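Local coordinates for CADD-like protein of unknown function (Nostoc punctiforme, PDB 3B5O), which is of unknown function but resembles CADD and is probably an oxidoreductase of the haem-oxygenase-like (HO) clan, at residues G70-L78 and G190-I199; I50-L61 and L123-F131. All blocks are in the same frame, centred on the assembly; numbering follows the deposited sequence. Where two conformers were deposited one is given.

Overall arrangement
Both contacts belong to one all-helical chain of the haem-oxygenase-like clan. Interaction 1 pairs the start of helix 72-85 with the short helix 190-196, toward one end of the molecule. Its centre lies about 20 Å from the centre of the chain. Interaction 2 is more central, about 9 Å from that point, and sets helix 38-68 beside helix 118-131. The two centres are about 19 Å apart. Helices 38-68 and 72-85 follow each other in the chain, and they link the contacts directly: Leu78 CD2 of interaction 1 packs on Thr59 CG2 of interaction 2 at 3.9 Å. Helix 135-163 touches side chains of both.

Interaction 1. Residues G70-L78 and G190-I199; sequences GWNGVAQEL and GLRTSVAAYI
Trp71 and Tyr198 pack with their side chains running opposite ways, and each ring takes a CH group of the other residue on its face. Tyr198 CB stands 3.4 Å from the centroid of the Trp71 five-membered ring. Trp71 CA lies over the middle of the Tyr198 ring. The indole five-membered ring and the phenol are nearly parallel, at 11°, but displaced, with little of one over the other. Trp71 is the N-cap of helix 72-85, which runs antiparallel to helix 190-196. Helix 135-163 backs the contact through Asp136 and Leu139. The packing is close again at Val74, where CG2 lies 3.4 Å from Ser194 O and also touches Val195 CG2. Ser194 OG (chi1 73°) turns back to donate to Leu191 O.

Water reaches the margins of the aromatic pair at two places. One takes a weak bond from Asn72 ND2 and meets Tyr198 OH at 2.7 Å, in the plane of the ring. Another bridges Tyr198 O and, weakly, Trp71 NE1. The far end is looser, with Glu77 OE2 3.5 Å from Gly190 CA.

Gly73 N donates to Tyr198 OH at 2.9 Å, nearly straight at 166°. This first-turn amide has no i-4 carbonyl within its helix, so the hydroxyl supplies the acceptor.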
loop_
_atom_site.group_PDB
_atom_site.type_symbol
_atom_site.label_atom_id
_atom_site.label_comp_id
_atom_site.label_asym_id
_atom_site.label_seq_id
_atom_site.Cartn_x
_atom_site.Cartn_y
_atom_site.Cartn_z
ATOM N N GLY A 70 -3.504 -9.911 23.360
ATOM C CA GLY A 70 -2.288 -10.358 24.050
ATOM C C GLY A 70 -1.145 -10.732 23.126
ATOM O O GLY A 70 -0.179 -11.375 23.547
ATOM N N TRP A 71 -1.234 -10.321 21.854
ATOM C CA TRP A 71 -0.158 -10.568 20.903
ATOM C C TRP A 71 0.910 -9.489 21.042
ATOM O O TRP A 71 1.121 -8.659 20.154
ATOM C CB TRP A 71 -0.709 -10.589 19.471
ATOM C CG TRP A 71 -1.630 -11.724 19.129
ATOM C CD1 TRP A 71 -2.303 -12.560 19.989
ATOM C CD2 TRP A 71 -1.998 -12.134 17.815
ATOM N NE1 TRP A 71 -3.058 -13.463 19.280
ATOM C CE2 TRP A 71 -2.885 -13.220 17.940
ATOM C CE3 TRP A 71 -1.667 -11.681 16.527
ATOM C CZ2 TRP A 71 -3.422 -13.866 16.835
ATOM C CZ3 TRP A 71 -2.206 -12.334 15.428
ATOM C CH2 TRP A 71 -3.079 -13.404 15.591
ATOM N N ASN A 72 1.609 -9.479 22.170
ATOM C CA ASN A 72 2.454 -8.343 22.508
ATOM C C ASN A 72 3.630 -8.147 21.565
ATOM O O ASN A 72 3.968 -7.006 21.207
ATOM C CB ASN A 72 2.924 -8.485 23.968
ATOM C CG ASN A 72 1.777 -8.434 24.938
ATOM O OD1 ASN A 72 0.905 -7.570 24.846
ATOM N ND2 ASN A 72 1.767 -9.357 25.889
ATOM N N GLY A 73 4.249 -9.244 21.142
ATOM C CA GLY A 73 5.345 -9.170 20.187
ATOM C C GLY A 73 4.927 -8.566 18.857
ATOM O O GLY A 73 5.718 -7.888 18.201
ATOM N N VAL A 74 3.697 -8.858 18.453
ATOM C CA VAL A 74 3.148 -8.307 17.211
ATOM C C VAL A 74 2.885 -6.811 17.379
ATOM O O VAL A 74 3.238 -6.011 16.510
ATOM C CB VAL A 74 1.844 -9.026 16.820
ATOM C CG1 VAL A 74 1.208 -8.374 15.574
ATOM C CG2 VAL A 74 2.095 -10.520 16.563
ATOM N N ALA A 75 2.292 -6.424 18.502
ATOM C CA ALA A 75 2.084 -5.003 18.786
ATOM C C ALA A 75 3.413 -4.259 18.747
ATOM O O ALA A 75 3.492 -3.142 18.254
ATOM C CB ALA A 75 1.367 -4.806 20.117
ATOM N N GLN A 76 4.473 -4.870 19.283
ATOM C CA GLN A 76 5.774 -4.221 19.274
ATOM C C GLN A 76 6.300 -4.045 17.851
ATOM O O GLN A 76 6.797 -2.978 17.501
ATOM C CB GLN A 76 6.790 -5.012 20.114
ATOM C CG GLN A 76 8.175 -4.374 20.158
ATOM C CD GLN A 76 8.141 -2.958 20.692
ATOM O OE1 GLN A 76 7.549 -2.699 21.738
ATOM N NE2 GLN A 76 8.750 -2.026 19.965
ATOM N N GLU A 77 6.193 -5.089 17.031
ATOM C CA GLU A 77 6.634 -5.007 15.637
ATOM C C GLU A 77 5.846 -3.918 14.895
ATOM O O GLU A 77 6.406 -3.146 14.131
ATOM C CB GLU A 77 6.452 -6.334 14.918
ATOM C CG GLU A 77 7.018 -6.374 13.515
ATOM C CD GLU A 77 8.552 -6.327 13.467
ATOM O OE1 GLU A 77 9.196 -6.638 14.486
ATOM O OE2 GLU A 77 9.102 -5.974 12.401
ATOM N N LEU A 78 4.540 -3.857 15.145
ATOM C CA LEU A 78 3.704 -2.846 14.476
ATOM C C LEU A 78 4.058 -1.439 14.934
ATOM O O LEU A 78 4.075 -0.509 14.134
ATOM C CB LEU A 78 2.223 -3.139 14.675
ATOM C CG LEU A 78 1.764 -4.403 13.957
ATOM C CD1 LEU A 78 0.337 -4.725 14.370
ATOM C CD2 LEU A 78 1.899 -4.276 12.442
ATOM N N GLY A 190 9.961 -9.700 10.055
ATOM C CA GLY A 190 9.638 -9.305 11.417
ATOM C C GLY A 190 8.170 -9.481 11.740
ATOM O O GLY A 190 7.821 -10.011 12.803
ATOM N N LEU A 191 7.300 -9.044 10.832
ATOM C CA LEU A 191 5.860 -9.189 11.072
ATOM C C LEU A 191 5.452 -10.656 11.037
ATOM O O LEU A 191 4.785 -11.126 11.954
ATOM C CB LEU A 191 5.026 -8.354 10.087
ATOM C CG LEU A 191 3.522 -8.305 10.398
ATOM C CD1 LEU A 191 3.214 -7.783 11.833
ATOM C CD2 LEU A 191 2.771 -7.491 9.309
ATOM N N ARG A 192 5.886 -11.396 10.017
ATOM C CA ARG A 192 5.564 -12.813 9.926
ATOM C C ARG A 192 6.032 -13.568 11.163
ATOM O O ARG A 192 5.267 -14.330 11.734
ATOM C CB ARG A 192 6.166 -13.459 8.657
ATOM C CG ARG A 192 6.091 -14.993 8.646
ATOM C CD ARG A 192 6.578 -15.588 7.321
ATOM N NE ARG A 192 7.955 -15.217 7.013
ATOM C CZ ARG A 192 9.037 -15.749 7.583
ATOM N NH1 ARG A 192 8.933 -16.688 8.517
ATOM N NH2 ARG A 192 10.244 -15.321 7.219
ATOM N N THR A 193 7.282 -13.359 11.571
ATOM C CA THR A 193 7.822 -14.110 12.701
ATOM C C THR A 193 7.119 -13.744 13.996
ATOM O O THR A 193 6.887 -14.619 14.833
ATOM C CB THR A 193 9.348 -13.957 12.840
ATOM O OG1 THR A 193 9.688 -12.598 13.089
ATOM C CG2 THR A 193 10.030 -14.395 11.575
ATOM N N SER A 194 6.715 -12.475 14.148
ATOM C CA SER A 194 6.000 -12.092 15.356
ATOM C C SER A 194 4.621 -12.729 15.416
ATOM O O SER A 194 4.209 -13.217 16.456
ATOM C CB SER A 194 5.945 -10.570 15.525
ATOM O OG SER A 194 5.064 -9.950 14.619
ATOM N N VAL A 195 3.889 -12.724 14.298
ATOM C CA VAL A 195 2.562 -13.311 14.276
ATOM C C VAL A 195 2.634 -14.825 14.514
ATOM O O VAL A 195 1.777 -15.392 15.190
ATOM C CB VAL A 195 1.812 -12.997 12.955
ATOM C CG1 VAL A 195 0.526 -13.808 12.847
ATOM C CG2 VAL A 195 1.525 -11.493 12.838
ATOM N N ALA A 196 3.681 -15.447 13.973
ATOM C CA ALA A 196 3.872 -16.903 14.125
ATOM C C ALA A 196 3.882 -17.343 15.587
ATOM O O ALA A 196 3.461 -18.469 15.917
ATOM C CB ALA A 196 5.162 -17.327 13.444
ATOM N N ALA A 197 4.355 -16.466 16.464
ATOM C CA ALA A 197 4.426 -16.770 17.906
ATOM C C ALA A 197 3.067 -16.881 18.612
ATOM O O ALA A 197 2.970 -17.479 19.694
ATOM C CB ALA A 197 5.291 -15.743 18.599
ATOM N N TYR A 198 2.015 -16.301 18.028
ATOM C CA TYR A 198 0.699 -16.252 18.653
ATOM C C TYR A 198 -0.423 -16.942 17.901
ATOM O O TYR A 198 -1.373 -17.427 18.505
ATOM C CB TYR A 198 0.284 -14.787 18.867
ATOM C CG TYR A 198 1.224 -14.012 19.739
ATOM C CD1 TYR A 198 1.159 -14.122 21.128
ATOM C CD2 TYR A 198 2.212 -13.202 19.192
ATOM C CE1 TYR A 198 2.011 -13.424 21.927
ATOM C CE2 TYR A 198 3.080 -12.507 19.983
ATOM C CZ TYR A 198 2.985 -12.627 21.360
ATOM O OH TYR A 198 3.848 -11.912 22.152
ATOM N N ILE A 199 -0.383 -16.898 16.573
ATOM C CA ILE A 199 -1.509 -17.341 15.797
ATOM C C ILE A 199 -1.670 -18.861 15.929
ATOM O O ILE A 199 -0.676 -19.611 15.940
ATOM C CB ILE A 199 -1.379 -16.920 14.297
ATOM C CG1 ILE A 199 -2.692 -17.161 13.569
ATOM C CG2 ILE A 199 -0.213 -17.627 13.619
ATOM C CD1 ILE A 199 -2.759 -16.511 12.161
HETATM O O HOH W 1 -4.086 -16.682 19.113
HETATM O O HOH W 2 3.604 -12.034 24.816
#

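Interaction 2. Residues I50-L61 and L123-F131; sequences IFPKELVGFTEL and LLRTVLSLF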
loop_
_atom_site.group_PDB
_atom_site.type_symbol
_atom_site.label_atom_id
_atom_site.label_comp_id
_atom_site.label_asym_id
_atom_site.label_seq_id
_atom_site.Cartn_x
_atom_site.Cartn_y
_atom_site.Cartn_z
ATOM N N ILE A 50 -2.427 9.382 -0.890
ATOM C CA ILE A 50 -3.291 9.334 0.274
ATOM C C ILE A 50 -3.125 8.002 0.990
ATOM O O ILE A 50 -3.241 7.922 2.212
ATOM C CB ILE A 50 -4.756 9.568 -0.137
ATOM C CG1 ILE A 50 -4.932 10.983 -0.678
ATOM C CG2 ILE A 50 -5.746 9.310 1.028
ATOM C CD1 ILE A 50 -6.250 11.265 -1.364
ATOM N N PHE A 51 -2.886 6.940 0.237
ATOM C CA PHE A 51 -2.868 5.623 0.823
ATOM C C PHE A 51 -1.721 5.404 1.824
ATOM O O PHE A 51 -1.979 4.991 2.961
ATOM C CB PHE A 51 -2.936 4.593 -0.308
ATOM C CG PHE A 51 -3.268 3.193 0.137
ATOM C CD1 PHE A 51 -4.296 2.942 1.018
ATOM C CD2 PHE A 51 -2.583 2.132 -0.407
ATOM C CE1 PHE A 51 -4.615 1.625 1.388
ATOM C CE2 PHE A 51 -2.894 0.831 -0.034
ATOM C CZ PHE A 51 -3.907 0.594 0.852
ATOM N N PRO A 52 -0.465 5.712 1.469
ATOM C CA PRO A 52 0.566 5.598 2.495
ATOM C C PRO A 52 0.294 6.440 3.728
ATOM O O PRO A 52 0.638 6.016 4.843
ATOM C CB PRO A 52 1.853 6.056 1.806
ATOM C CG PRO A 52 1.515 6.368 0.427
ATOM C CD PRO A 52 0.103 6.009 0.145
ATOM N N LYS A 53 -0.299 7.612 3.579
ATOM C CA LYS A 53 -0.642 8.397 4.768
ATOM C C LYS A 53 -1.591 7.590 5.644
ATOM O O LYS A 53 -1.350 7.297 6.834
ATOM C CB LYS A 53 -1.308 9.697 4.367
ATOM C CG LYS A 53 -1.937 10.442 5.570
ATOM C CD LYS A 53 -2.753 11.679 5.186
ATOM C CE LYS A 53 -2.097 12.581 4.155
ATOM N NZ LYS A 53 -2.145 14.012 4.575
ATOM N N GLU A 54 -2.690 7.191 5.046
ATOM C CA GLU A 54 -3.716 6.543 5.822
ATOM C C GLU A 54 -3.314 5.194 6.386
ATOM O O GLU A 54 -3.826 4.783 7.434
ATOM C CB GLU A 54 -4.986 6.426 4.983
ATOM C CG GLU A 54 -5.568 7.781 4.614
ATOM C CD GLU A 54 -5.992 8.563 5.822
ATOM O OE1 GLU A 54 -6.777 8.046 6.652
ATOM O OE2 GLU A 54 -5.490 9.675 5.984
ATOM N N LEU A 55 -2.403 4.507 5.715
ATOM C CA LEU A 55 -1.983 3.192 6.191
ATOM C C LEU A 55 -1.307 3.252 7.565
ATOM O O LEU A 55 -1.342 2.279 8.290
ATOM C CB LEU A 55 -1.116 2.468 5.166
ATOM C CG LEU A 55 -1.820 1.861 3.954
ATOM C CD1 LEU A 55 -0.770 1.404 2.955
ATOM C CD2 LEU A 55 -2.763 0.693 4.393
ATOM N N VAL A 56 -0.737 4.393 7.954
ATOM C CA VAL A 56 -0.140 4.501 9.285
ATOM C C VAL A 56 -1.252 4.345 10.339
ATOM O O VAL A 56 -1.112 3.579 11.300
ATOM C CB VAL A 56 0.631 5.785 9.458
ATOM C CG1 VAL A 56 1.264 5.808 10.830
ATOM C CG2 VAL A 56 1.723 5.918 8.375
ATOM N N GLY A 57 -2.367 5.048 10.140
ATOM C CA GLY A 57 -3.497 4.918 11.043
ATOM C C GLY A 57 -4.092 3.523 11.052
ATOM O O GLY A 57 -4.496 3.034 12.112
ATOM N N PHE A 58 -4.170 2.868 9.888
ATOM C CA PHE A 58 -4.671 1.494 9.897
ATOM C C PHE A 58 -3.720 0.572 10.653
ATOM O O PHE A 58 -4.152 -0.331 11.355
ATOM C CB PHE A 58 -4.925 0.988 8.479
ATOM C CG PHE A 58 -6.079 1.670 7.801
ATOM C CD1 PHE A 58 -7.354 1.588 8.326
ATOM C CD2 PHE A 58 -5.902 2.331 6.600
ATOM C CE1 PHE A 58 -8.413 2.223 7.695
ATOM C CE2 PHE A 58 -6.967 2.947 5.974
ATOM C CZ PHE A 58 -8.194 2.889 6.520
ATOM N N THR A 59 -2.418 0.790 10.498
ATOM C CA THR A 59 -1.430 -0.024 11.228
ATOM C C THR A 59 -1.598 0.175 12.749
ATOM O O THR A 59 -1.467 -0.781 13.524
ATOM C CB THR A 59 0.002 0.305 10.770
ATOM O OG1 THR A 59 0.096 0.076 9.357
ATOM C CG2 THR A 59 1.010 -0.586 11.474
ATOM N N GLU A 60 -1.923 1.394 13.174
ATOM C CA GLU A 60 -2.259 1.667 14.561
ATOM C C GLU A 60 -3.456 0.878 15.031
ATOM O O GLU A 60 -3.470 0.355 16.148
ATOM C CB GLU A 60 -2.448 3.160 14.785
ATOM C CG GLU A 60 -2.918 3.561 16.167
ATOM C CD GLU A 60 -2.012 3.206 17.299
ATOM O OE1 GLU A 60 -0.827 2.929 17.082
ATOM O OE2 GLU A 60 -2.516 3.269 18.445
ATOM N N LEU A 61 -4.487 0.780 14.208
ATOM C CA LEU A 61 -5.640 -0.039 14.581
ATOM C C LEU A 61 -5.239 -1.500 14.745
ATOM O O LEU A 61 -5.694 -2.185 15.670
ATOM C CB LEU A 61 -6.759 0.094 13.571
ATOM C CG LEU A 61 -7.407 1.468 13.440
ATOM C CD1 LEU A 61 -8.520 1.435 12.383
ATOM C CD2 LEU A 61 -7.928 1.961 14.790
ATOM N N LEU A 123 -12.172 3.032 -1.167
ATOM C CA LEU A 123 -11.082 2.195 -0.649
ATOM C C LEU A 123 -10.943 2.374 0.861
ATOM O O LEU A 123 -10.896 1.407 1.606
ATOM C CB LEU A 123 -9.759 2.590 -1.299
ATOM C CG LEU A 123 -8.503 1.945 -0.678
ATOM C CD1 LEU A 123 -8.427 0.445 -0.969
ATOM C CD2 LEU A 123 -7.238 2.702 -1.125
ATOM N N LEU A 124 -10.894 3.620 1.313
ATOM C CA LEU A 124 -10.653 3.858 2.731
ATOM C C LEU A 124 -11.792 3.332 3.596
ATOM O O LEU A 124 -11.555 2.781 4.669
ATOM C CB LEU A 124 -10.403 5.338 2.982
ATOM C CG LEU A 124 -9.139 5.912 2.328
ATOM C CD1 LEU A 124 -9.102 7.428 2.521
ATOM C CD2 LEU A 124 -7.869 5.246 2.854
ATOM N N ARG A 125 -13.032 3.457 3.124
ATOM C CA ARG A 125 -14.139 2.875 3.883
ATOM C C ARG A 125 -14.070 1.359 3.910
ATOM O O ARG A 125 -14.346 0.710 4.934
ATOM C CB ARG A 125 -15.453 3.337 3.328
ATOM C CG ARG A 125 -15.589 4.780 3.564
ATOM C CD ARG A 125 -16.931 5.127 4.067
ATOM N NE ARG A 125 -17.069 6.547 4.092
ATOM C CZ ARG A 125 -17.000 7.303 5.172
ATOM N NH1 ARG A 125 -16.725 6.782 6.375
ATOM N NH2 ARG A 125 -17.165 8.607 5.019
ATOM N N THR A 126 -13.717 0.778 2.767
ATOM C CA THR A 126 -13.601 -0.666 2.697
ATOM C C THR A 126 -12.499 -1.159 3.638
ATOM O O THR A 126 -12.689 -2.144 4.367
ATOM C CB THR A 126 -13.273 -1.100 1.260
ATOM O OG1 THR A 126 -14.326 -0.686 0.369
ATOM C CG2 THR A 126 -13.090 -2.623 1.166
ATOM N N VAL A 127 -11.323 -0.534 3.568
ATOM C CA VAL A 127 -10.233 -0.947 4.413
ATOM C C VAL A 127 -10.589 -0.848 5.904
ATOM O O VAL A 127 -10.283 -1.763 6.674
ATOM C CB VAL A 127 -8.939 -0.169 4.063
ATOM C CG1 VAL A 127 -7.805 -0.475 5.032
ATOM C CG2 VAL A 127 -8.498 -0.531 2.630
ATOM N N LEU A 128 -11.263 0.217 6.311
ATOM C CA LEU A 128 -11.618 0.335 7.725
ATOM C C LEU A 128 -12.495 -0.859 8.134
ATOM O O LEU A 128 -12.338 -1.401 9.236
ATOM C CB LEU A 128 -12.304 1.657 8.028
ATOM C CG LEU A 128 -12.694 1.756 9.520
ATOM C CD1 LEU A 128 -11.448 1.715 10.428
ATOM C CD2 LEU A 128 -13.556 2.944 9.791
ATOM N N SER A 129 -13.399 -1.288 7.263
ATOM C CA SER A 129 -14.280 -2.410 7.604
ATOM C C SER A 129 -13.503 -3.700 7.851
ATOM O O SER A 129 -13.974 -4.556 8.601
ATOM C CB SER A 129 -15.346 -2.620 6.526
ATOM O OG SER A 129 -14.866 -3.300 5.378
ATOM N N LEU A 130 -12.315 -3.821 7.256
ATOM C CA LEU A 130 -11.445 -4.963 7.468
ATOM C C LEU A 130 -10.666 -4.861 8.775
ATOM O O LEU A 130 -10.431 -5.868 9.453
ATOM C CB LEU A 130 -10.428 -5.090 6.338
ATOM C CG LEU A 130 -10.926 -5.028 4.914
ATOM C CD1 LEU A 130 -9.733 -5.298 3.962
ATOM C CD2 LEU A 130 -12.046 -6.003 4.674
ATOM N N PHE A 131 -10.263 -3.635 9.125
ATOM C CA PHE A 131 -9.441 -3.383 10.303
ATOM C C PHE A 131 -10.245 -3.324 11.598
ATOM O O PHE A 131 -9.681 -3.181 12.687
ATOM C CB PHE A 131 -8.590 -2.122 10.099
ATOM C CG PHE A 131 -7.339 -2.397 9.347
ATOM C CD1 PHE A 131 -7.373 -2.596 7.985
ATOM C CD2 PHE A 131 -6.132 -2.578 10.016
ATOM C CE1 PHE A 131 -6.239 -2.935 7.288
ATOM C CE2 PHE A 131 -4.976 -2.890 9.308
ATOM C CZ PHE A 131 -5.041 -3.065 7.942
#
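Phe58 is the knob of a knob-into-hole contact, set among Leu124, Val127, Leu128 and Phe131. Segments 50-61 and 123-131, on helices 38-68 and 118-131, run nearly parallel, at 15°, in a helical bundle consistent with the haem-oxygenase-like clan. Val127 CG1 sits over the centre of the Phe58 ring, 3.5 Å from its centroid. Leu124 CD2 meets the ring edge in plane, 4.0 Å from Phe58 CE2. Phe58 CE1 reaches the backbone of Leu128, 3.7 Å from CA. Phe131 receives Phe58 CB over its face, while the two rings lie oblique to each other at 39°. An alanine in place of Phe58 would keep the CB over Phe131 but would probably open a gap among the four hole residues and leave the Val127 methyl without its ring.

The Phe58 CG lies beside the backbone N and anti to the carbonyl carbon (chi1 -69°), and this swings the ring toward helix 118-131. Flanking contacts extend the seam both ways. Leu61 CD1 meets Leu128 CD1 at 3.5 Å, their side chains lying nearly perpendicular. Toward the other end, Leu124 spreads its methyls over Ile50 CG2 and the aliphatic part of Glu54. Leu123 CD2 lies over a face of Phe51, 3.6 Å from Phe51 CD1.

The next shell backs these rings. Leu55 CD1 lies over the centre of the Phe51 ring, and Trp221 of helix 204-230 meets both Phe51 and Leu123. Val138 and Thr142 of helix 135-163 pack on Phe131. No hydrogen bond joins the two segments, and the contact is almost wholly apolar. A backbone oxygen still comes close to an aromatic ring: Phe58 O is 3.3 Å from Phe131 CD2.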